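Local structure of ApRick protease (Rickettsia conorii, 5C9B) at residues 32-37 with 104-109; 40-45 with 93-98; 10-15 with 121-126. The protein is probably an aspartic endopeptidase of the retropepsin-like type, represented here by the C-terminal protease domain of a longer, probably membrane-anchored protein. One frame throughout, in Å; residues are numbered along the deposited sequence.

Interaction 1 (32-37 with 104-109); sequences IKFMVD and SLLGMS
Ser104 O is approached by two neighbouring groups of the strand 32-36: Met35 N donates a nearly straight hydrogen bond of 2.9 Å (166° at the hydrogen), and Phe34 CA offers a weaker CA-H...O contact. The parallel pairing continues from Leu106 N to Met35 O, 3.1 Å, and from Asp37 N to Leu106 O, 2.9 Å. At the Ser104 end, a water accepts from Ser104 N and donates to Lys33 O, bridging the two backbones one step before the first direct bond. Ser104 OG has its own partners in Asp49 and the backbone of Thr46.

The arrangement is consistent with the psi-shaped loop of aspartic proteases. Asp37 leads the family's Asp-Thr-Gly signature, completed by Thr38 and Gly39, and Asp37 OD1 accepts from Gly39 N. The run Leu105-Leu106-Gly107 probably corresponds to the hydrophobic-hydrophobic-glycine element, with Gly107 at the N-cap of helix 108-111.

Side chains divide between two faces. On one, the Phe34 ring is clamped: Leu106 CD1 sits 4.2 Å above its centre, while Ile32 CG2 covers the opposite face nearer the rim. Leu106 reaches there because its CG is anti to the backbone N (chi1 -169°). Ser104 CB comes obliquely to Phe34 CE1 at 3.6 Å. On the other face, selenomethionine Met35 runs alongside Leu105, bending at chi3 (68°) so that Met35 CE meets Leu105 CD2 at 3.6 Å. Selenomethionine Met108 curls back from the helix start, and its CE lies 3.7 Å from Asp37 O.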
loop_
_atom_site.group_PDB
_atom_site.type_symbol
_atom_site.label_atom_id
_atom_site.label_comp_id
_atom_site.label_asym_id
_atom_site.label_seq_id
_atom_site.Cartn_x
_atom_site.Cartn_y
_atom_site.Cartn_z
ATOM N N ILE B 32 -22.752 -11.801 12.505
ATOM C CA ILE B 32 -23.408 -10.941 13.493
ATOM C C ILE B 32 -23.535 -9.596 12.845
ATOM O O ILE B 32 -22.643 -9.207 12.110
ATOM C CB ILE B 32 -22.575 -10.793 14.784
ATOM C CG1 ILE B 32 -22.234 -12.160 15.394
ATOM C CG2 ILE B 32 -23.302 -9.899 15.811
ATOM C CD1 ILE B 32 -23.390 -12.912 16.016
ATOM N N LYS B 33 -24.610 -8.859 13.136
ATOM C CA LYS B 33 -24.819 -7.518 12.560
ATOM C C LYS B 33 -24.414 -6.485 13.616
ATOM O O LYS B 33 -24.791 -6.591 14.776
ATOM C CB LYS B 33 -26.287 -7.329 12.188
ATOM C CG LYS B 33 -26.833 -8.158 11.032
ATOM C CD LYS B 33 -28.351 -7.959 10.941
ATOM C CE LYS B 33 -28.883 -7.724 9.524
ATOM N NZ LYS B 33 -28.179 -6.684 8.708
ATOM N N PHE B 34 -23.658 -5.476 13.224
ATOM C CA PHE B 34 -23.293 -4.456 14.153
ATOM C C PHE B 34 -23.696 -3.079 13.698
ATOM O O PHE B 34 -23.747 -2.787 12.486
ATOM C CB PHE B 34 -21.773 -4.447 14.320
ATOM C CG PHE B 34 -21.242 -5.635 15.050
ATOM C CD1 PHE B 34 -21.240 -5.684 16.415
ATOM C CD2 PHE B 34 -20.721 -6.686 14.373
ATOM C CE1 PHE B 34 -20.766 -6.787 17.088
ATOM C CE2 PHE B 34 -20.197 -7.775 15.048
ATOM C CZ PHE B 34 -20.210 -7.817 16.399
HETATM N N MSE B 35 -23.888 -2.204 14.678
HETATM C CA MSE B 35 -23.943 -0.806 14.406
HETATM C C MSE B 35 -22.672 -0.240 14.961
HETATM O O MSE B 35 -22.290 -0.583 16.033
HETATM C CB MSE B 35 -25.169 -0.263 15.105
HETATM C CG MSE B 35 -25.402 1.171 14.682
HETATM SE SE MSE B 35 -27.111 1.889 15.383
HETATM C CE MSE B 35 -26.730 1.948 17.313
ATOM N N VAL B 36 -22.027 0.671 14.242
ATOM C CA VAL B 36 -20.781 1.252 14.703
ATOM C C VAL B 36 -21.065 2.326 15.717
ATOM O O VAL B 36 -21.970 3.145 15.497
ATOM C CB VAL B 36 -20.019 1.916 13.529
ATOM C CG1 VAL B 36 -18.876 2.823 14.025
ATOM C CG2 VAL B 36 -19.484 0.851 12.578
ATOM N N ASP B 37 -20.274 2.340 16.792
ATOM C CA ASP B 37 -20.375 3.354 17.839
ATOM C C ASP B 37 -18.956 3.900 18.170
ATOM O O ASP B 37 -18.148 3.217 18.769
ATOM C CB ASP B 37 -21.093 2.794 19.080
ATOM C CG ASP B 37 -21.348 3.892 20.184
ATOM O OD1 ASP B 37 -21.067 5.092 19.925
ATOM O OD2 ASP B 37 -21.832 3.551 21.297
ATOM N N SER B 104 -26.005 -5.171 18.266
ATOM C CA SER B 104 -24.715 -5.173 18.917
ATOM C C SER B 104 -23.907 -4.021 18.344
ATOM O O SER B 104 -24.140 -3.585 17.222
ATOM C CB SER B 104 -24.004 -6.519 18.715
ATOM O OG SER B 104 -24.764 -7.579 19.320
ATOM N N LEU B 105 -22.983 -3.521 19.153
ATOM C CA LEU B 105 -22.195 -2.332 18.841
ATOM C C LEU B 105 -20.718 -2.670 18.687
ATOM O O LEU B 105 -20.127 -3.433 19.464
ATOM C CB LEU B 105 -22.325 -1.316 19.952
ATOM C CG LEU B 105 -23.726 -0.795 20.319
ATOM C CD1 LEU B 105 -23.696 0.256 21.425
ATOM C CD2 LEU B 105 -24.385 -0.156 19.127
ATOM N N LEU B 106 -20.124 -2.061 17.690
ATOM C CA LEU B 106 -18.722 -2.243 17.363
ATOM C C LEU B 106 -18.041 -0.935 17.714
ATOM O O LEU B 106 -18.413 0.098 17.157
ATOM C CB LEU B 106 -18.659 -2.386 15.872
ATOM C CG LEU B 106 -17.358 -2.844 15.320
ATOM C CD1 LEU B 106 -17.209 -4.261 15.814
ATOM C CD2 LEU B 106 -17.455 -2.818 13.805
ATOM N N GLY B 107 -17.041 -0.974 18.580
ATOM C CA GLY B 107 -16.331 0.223 18.998
ATOM C C GLY B 107 -14.967 0.394 18.407
ATOM O O GLY B 107 -14.591 -0.302 17.493
HETATM N N MSE B 108 -14.229 1.347 18.966
HETATM C CA MSE B 108 -12.987 1.800 18.416
HETATM C C MSE B 108 -11.838 0.862 18.627
HETATM O O MSE B 108 -10.909 0.839 17.835
HETATM C CB MSE B 108 -12.610 3.090 19.144
HETATM C CG MSE B 108 -13.527 4.268 18.812
HETATM SE SE MSE B 108 -13.572 4.625 16.861
HETATM C CE MSE B 108 -15.311 3.853 16.423
ATOM N N SER B 109 -11.851 0.105 19.710
ATOM C CA SER B 109 -10.762 -0.840 19.993
ATOM C C SER B 109 -10.597 -1.839 18.841
ATOM O O SER B 109 -9.529 -2.273 18.589
ATOM C CB SER B 109 -11.056 -1.618 21.287
ATOM O OG SER B 109 -11.580 -0.760 22.312
HETATM O O HOH W 1 -26.622 -7.494 16.582
#

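Interaction 2 (40-45 with 93-98); sequences ASDIAL and KGHVGL
The short strand that follows the Asp-Thr-Gly loop of this retropepsin-like domain, 43-45, runs parallel to strand 93-97, and a His-carboxylate hydrogen bond joins His95 to Asp42 just before strand 43-45. His95 ND1 donates to Asp42 OD2 at 2.5 Å, a length so short that its exact value is doubtful at this resolution. The carboxylate oxygen lies close to the ring plane, yet the donor meets it from above the carboxylate plane; the two planes are 23° apart.

His95 CG sits between its backbone N and carbonyl carbon (chi1 62°), a crowded position that folds the imidazole back over the neighbouring strand. There Ala44 CA lies over one ring face, offset toward the rim, in a CH-pi contact 4.2 Å from the His95 ring centroid. Ala44 CB meets His95 NE2 at 3.7 Å. Tyr66 stacks on the same imidazole; its strand pairs with 73-84 in a hairpin whose position is consistent with the flap of retropepsins; His95 thus probably connects the strand beyond the signature loop to that flap.

Backbone bonds set the register. Ile43 N donates to Lys93 O at 3.1 Å, His95 N to Ile43 O at 2.9 Å, and Leu45 N to His95 O at 3.0 Å; the last bond, Gly97 N to Leu45 O, is weak. Gly94 allows a close fit beside Ile43, its CA 3.1 Å from Ile43 O. On the face away from the imidazole, Leu45 CB and Val96 CB pack at 4.4 Å, and Ile78 of strand 73-84 touches both side chains.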
loop_
_atom_site.group_PDB
_atom_site.type_symbol
_atom_site.label_atom_id
_atom_site.label_comp_id
_atom_site.label_asym_id
_atom_site.label_seq_id
_atom_site.Cartn_x
_atom_site.Cartn_y
_atom_site.Cartn_z
ATOM N N ALA B 40 -17.993 4.137 21.794
ATOM C CA ALA B 40 -17.639 2.906 22.489
ATOM C C ALA B 40 -16.171 2.583 22.274
ATOM O O ALA B 40 -15.538 3.002 21.309
ATOM C CB ALA B 40 -18.512 1.756 22.001
ATOM N N SER B 41 -15.623 1.827 23.181
ATOM C CA SER B 41 -14.330 1.273 22.953
ATOM C C SER B 41 -14.503 -0.206 22.497
ATOM O O SER B 41 -14.330 -0.548 21.343
ATOM C CB SER B 41 -13.497 1.393 24.232
ATOM O OG SER B 41 -14.182 0.778 25.338
ATOM N N ASP B 42 -14.695 -1.048 23.483
ATOM C CA ASP B 42 -15.084 -2.443 23.446
ATOM C C ASP B 42 -16.287 -2.810 22.544
ATOM O O ASP B 42 -17.123 -1.966 22.267
ATOM C CB ASP B 42 -15.689 -2.536 24.840
ATOM C CG ASP B 42 -15.512 -3.785 25.427
ATOM O OD1 ASP B 42 -14.603 -4.498 24.944
ATOM O OD2 ASP B 42 -16.260 -4.027 26.394
ATOM N N ILE B 43 -16.439 -4.068 22.164
ATOM C CA ILE B 43 -17.696 -4.543 21.532
ATOM C C ILE B 43 -18.797 -4.789 22.565
ATOM O O ILE B 43 -18.539 -5.374 23.584
ATOM C CB ILE B 43 -17.472 -5.866 20.792
ATOM C CG1 ILE B 43 -16.814 -5.583 19.462
ATOM C CG2 ILE B 43 -18.763 -6.606 20.565
ATOM C CD1 ILE B 43 -16.454 -6.808 18.653
ATOM N N ALA B 44 -20.032 -4.355 22.276
ATOM C CA ALA B 44 -21.168 -4.564 23.177
ATOM C C ALA B 44 -22.121 -5.495 22.525
ATOM O O ALA B 44 -22.783 -5.106 21.597
ATOM C CB ALA B 44 -21.865 -3.243 23.511
ATOM N N LEU B 45 -22.144 -6.751 22.965
ATOM C CA LEU B 45 -23.046 -7.763 22.380
ATOM C C LEU B 45 -24.372 -7.826 23.121
ATOM O O LEU B 45 -24.414 -7.687 24.336
ATOM C CB LEU B 45 -22.449 -9.136 22.503
ATOM C CG LEU B 45 -21.298 -9.594 21.688
ATOM C CD1 LEU B 45 -20.968 -10.986 22.177
ATOM C CD2 LEU B 45 -21.663 -9.622 20.227
ATOM N N LYS B 93 -11.978 -7.792 22.545
ATOM C CA LYS B 93 -12.604 -7.523 23.807
ATOM C C LYS B 93 -14.041 -7.140 23.637
ATOM O O LYS B 93 -14.425 -6.403 22.709
ATOM C CB LYS B 93 -11.841 -6.418 24.548
ATOM C CG LYS B 93 -10.631 -6.988 25.291
ATOM C CD LYS B 93 -9.397 -7.187 24.421
ATOM C CE LYS B 93 -8.395 -8.118 25.096
ATOM N NZ LYS B 93 -7.017 -7.557 24.988
ATOM N N GLY B 94 -14.862 -7.655 24.539
ATOM C CA GLY B 94 -16.244 -7.248 24.529
ATOM C C GLY B 94 -16.888 -7.384 25.867
ATOM O O GLY B 94 -16.252 -7.724 26.847
ATOM N N HIS B 95 -18.175 -7.127 25.901
ATOM C CA HIS B 95 -18.936 -7.453 27.051
ATOM C C HIS B 95 -20.335 -7.651 26.587
ATOM O O HIS B 95 -20.668 -7.143 25.495
ATOM C CB HIS B 95 -18.866 -6.321 28.040
ATOM C CG HIS B 95 -19.445 -5.058 27.527
ATOM N ND1 HIS B 95 -18.741 -4.194 26.737
ATOM C CD2 HIS B 95 -20.666 -4.507 27.688
ATOM C CE1 HIS B 95 -19.479 -3.140 26.471
ATOM N NE2 HIS B 95 -20.663 -3.322 27.012
ATOM N N VAL B 96 -21.136 -8.378 27.392
ATOM C CA VAL B 96 -22.577 -8.548 27.094
ATOM C C VAL B 96 -23.478 -7.831 28.099
ATOM O O VAL B 96 -23.396 -8.066 29.298
ATOM C CB VAL B 96 -23.018 -10.036 26.756
ATOM C CG1 VAL B 96 -21.953 -11.066 27.025
ATOM C CG2 VAL B 96 -24.310 -10.413 27.439
ATOM N N GLY B 97 -24.339 -6.956 27.556
ATOM C CA GLY B 97 -24.953 -5.857 28.279
ATOM C C GLY B 97 -26.419 -6.105 28.566
ATOM O O GLY B 97 -27.185 -6.413 27.644
ATOM N N LEU B 98 -26.779 -5.951 29.852
ATOM C CA LEU B 98 -28.163 -6.019 30.388
ATOM C C LEU B 98 -29.113 -4.975 29.845
ATOM O O LEU B 98 -30.315 -5.030 30.157
ATOM C CB LEU B 98 -28.185 -5.733 31.897
ATOM C CG LEU B 98 -27.687 -6.680 32.984
ATOM C CD1 LEU B 98 -28.217 -6.143 34.324
ATOM C CD2 LEU B 98 -28.094 -8.126 32.705
#

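Interaction 3 (10-15 with 121-126); sequences EIIIAR and KDLLIL
Backbone bonds pair strands 10-14 and 123-126 in antiparallel fashion. Ile11 and Leu126 exchange two, Ile11 N to Leu126 O at 2.7 Å and Leu126 N to Ile11 O at 2.8 Å; Ile13 and Leu124 form the second hydrogen-bonded pair, and Arg15 N reaches Asp122 O just past the strand.

Charged and polar groups bind the two segments beyond the strand ends. Arg15 NE makes a salt bridge to Asp122 OD1 at 3.0 Å; the guanidinium and carboxylate planes stand 83° apart, and NE comes to the oxygen from above the carboxylate plane, 36° out of it. The bend at Arg15 chi3 (-68°) turns NH2 onto Lys121 O, 3.2 Å away, in a straight bond lying in the guanidinium plane. Arg15 NH1 is bound to Gly19 O, fixing the group further.

Apolar contacts occupy both faces. Ile13 CD1 meets Leu124 CD2 at 4.1 Å on the face that packs against Phe21 and Phe117. On the other, Ile12 and Ile125 lie side by side, CG1 to CG1 4.2 Å, while Leu123 CD2 covers Ala14 CB; Ile12 and Ile125 of the third subunit pack here.

Glu10 CD rests on Ile125 CG2; OE2 accepts from Asn127 ND2 of its own chain, and OE1 forms a salt bridge with Arg118 of the third subunit. Together the strands belong to an antiparallel terminal sheet, 2-14, 123-129 and 116-120, continued by a strand of the second subunit.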
loop_
_atom_site.group_PDB
_atom_site.type_symbol
_atom_site.label_atom_id
_atom_site.label_comp_id
_atom_site.label_asym_id
_atom_site.label_seq_id
_atom_site.Cartn_x
_atom_site.Cartn_y
_atom_site.Cartn_z
ATOM N N GLU B 10 -9.882 -3.074 0.975
ATOM C CA GLU B 10 -10.518 -1.833 1.434
ATOM C C GLU B 10 -11.993 -2.139 1.562
ATOM O O GLU B 10 -12.575 -2.730 0.649
ATOM C CB GLU B 10 -10.334 -0.735 0.395
ATOM C CG GLU B 10 -10.840 0.618 0.886
ATOM C CD GLU B 10 -10.174 1.797 0.157
ATOM O OE1 GLU B 10 -10.786 2.332 -0.788
ATOM O OE2 GLU B 10 -9.027 2.185 0.506
ATOM N N ILE B 11 -12.597 -1.746 2.668
ATOM C CA ILE B 11 -14.034 -1.868 2.841
ATOM C C ILE B 11 -14.562 -0.478 3.010
ATOM O O ILE B 11 -14.039 0.258 3.791
ATOM C CB ILE B 11 -14.389 -2.607 4.136
ATOM C CG1 ILE B 11 -14.111 -4.074 3.947
ATOM C CG2 ILE B 11 -15.866 -2.444 4.458
ATOM C CD1 ILE B 11 -14.025 -4.879 5.219
ATOM N N ILE B 12 -15.653 -0.146 2.325
ATOM C CA ILE B 12 -16.291 1.169 2.485
ATOM C C ILE B 12 -17.739 1.050 2.846
ATOM O O ILE B 12 -18.468 0.264 2.263
ATOM C CB ILE B 12 -16.208 1.970 1.196
ATOM C CG1 ILE B 12 -14.747 2.191 0.830
ATOM C CG2 ILE B 12 -16.976 3.273 1.325
ATOM C CD1 ILE B 12 -14.598 2.938 -0.471
ATOM N N ILE B 13 -18.151 1.816 3.832
ATOM C CA ILE B 13 -19.515 1.799 4.249
ATOM C C ILE B 13 -20.110 3.184 4.201
ATOM O O ILE B 13 -19.539 4.116 4.717
ATOM C CB ILE B 13 -19.631 1.263 5.659
ATOM C CG1 ILE B 13 -19.021 -0.115 5.725
ATOM C CG2 ILE B 13 -21.112 1.146 6.045
ATOM C CD1 ILE B 13 -18.472 -0.403 7.080
ATOM N N ALA B 14 -21.276 3.293 3.596
ATOM C CA ALA B 14 -21.977 4.552 3.540
ATOM C C ALA B 14 -22.913 4.696 4.737
ATOM O O ALA B 14 -23.595 3.746 5.163
ATOM C CB ALA B 14 -22.758 4.646 2.238
ATOM N N ARG B 15 -22.970 5.905 5.251
ATOM C CA ARG B 15 -23.792 6.208 6.417
ATOM C C ARG B 15 -25.230 5.995 6.071
ATOM O O ARG B 15 -25.666 6.506 5.073
ATOM C CB ARG B 15 -23.602 7.672 6.797
ATOM C CG ARG B 15 -24.051 7.958 8.211
ATOM C CD ARG B 15 -23.913 9.435 8.585
ATOM N NE ARG B 15 -22.516 9.842 8.668
ATOM C CZ ARG B 15 -21.729 9.650 9.729
ATOM N NH1 ARG B 15 -22.173 9.038 10.822
ATOM N NH2 ARG B 15 -20.484 10.065 9.692
ATOM N N LYS B 121 -17.254 12.775 5.672
ATOM C CA LYS B 121 -18.613 13.007 5.275
ATOM C C LYS B 121 -19.347 11.802 5.820
ATOM O O LYS B 121 -19.414 11.610 7.064
ATOM C CB LYS B 121 -18.729 13.190 3.756
ATOM C CG LYS B 121 -18.405 14.610 3.312
ATOM C CD LYS B 121 -17.752 14.640 1.942
ATOM C CE LYS B 121 -18.647 14.020 0.880
ATOM N NZ LYS B 121 -18.043 14.125 -0.474
ATOM N N ASP B 122 -19.788 10.955 4.896
ATOM C CA ASP B 122 -20.689 9.899 5.192
ATOM C C ASP B 122 -20.145 8.574 4.719
ATOM O O ASP B 122 -20.900 7.725 4.347
ATOM C CB ASP B 122 -22.022 10.224 4.520
ATOM C CG ASP B 122 -22.654 11.493 5.098
ATOM O OD1 ASP B 122 -22.387 11.777 6.315
ATOM O OD2 ASP B 122 -23.383 12.199 4.343
ATOM N N LEU B 123 -18.829 8.427 4.743
ATOM C CA LEU B 123 -18.164 7.198 4.365
ATOM C C LEU B 123 -17.240 6.814 5.470
ATOM O O LEU B 123 -16.610 7.674 6.033
ATOM C CB LEU B 123 -17.349 7.378 3.107
ATOM C CG LEU B 123 -18.176 7.802 1.900
ATOM C CD1 LEU B 123 -17.180 7.937 0.776
ATOM C CD2 LEU B 123 -19.312 6.826 1.538
ATOM N N LEU B 124 -17.267 5.532 5.822
ATOM C CA LEU B 124 -16.340 4.918 6.731
ATOM C C LEU B 124 -15.488 3.995 5.909
ATOM O O LEU B 124 -15.983 3.081 5.183
ATOM C CB LEU B 124 -17.086 4.129 7.802
ATOM C CG LEU B 124 -16.319 3.043 8.533
ATOM C CD1 LEU B 124 -15.089 3.601 9.163
ATOM C CD2 LEU B 124 -17.158 2.465 9.635
ATOM N N ILE B 125 -14.191 4.208 6.004
ATOM C CA ILE B 125 -13.294 3.507 5.112
ATOM C C ILE B 125 -12.311 2.751 5.885
ATOM O O ILE B 125 -11.625 3.314 6.739
ATOM C CB ILE B 125 -12.564 4.460 4.186
ATOM C CG1 ILE B 125 -13.608 5.256 3.391
ATOM C CG2 ILE B 125 -11.672 3.646 3.248
ATOM C CD1 ILE B 125 -13.099 6.456 2.610
ATOM N N LEU B 126 -12.199 1.474 5.555
ATOM C CA LEU B 126 -11.298 0.616 6.269
ATOM C C LEU B 126 -10.348 -0.058 5.335
ATOM O O LEU B 126 -10.766 -0.633 4.337
ATOM C CB LEU B 126 -12.046 -0.473 7.034
ATOM C CG LEU B 126 -13.040 -0.001 8.054
ATOM C CD1 LEU B 126 -13.987 -1.151 8.410
ATOM C CD2 LEU B 126 -12.303 0.505 9.277
#

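Overall arrangement
From the N terminus, strand 2-14 waits until almost the end of the chain for its partner, so interaction 3 closes the outermost loop. Within it, interaction 1 joins strand 30-36 to 104-106, and interaction 2, from 40-45 to 93-98, closes the innermost loop; the three are concentric and none cross. Strand 104-106 lies between 30-36 and 43-45: both contacts belong to one mixed sheet, and a probable hydrogen bond from Leu105 N to Ala44 O ties them directly. Val36 CG2 against Leu124 CD2 connects that sheet to the terminal one. Interactions 2 and 3 do not touch, their centres about 22 Å apart.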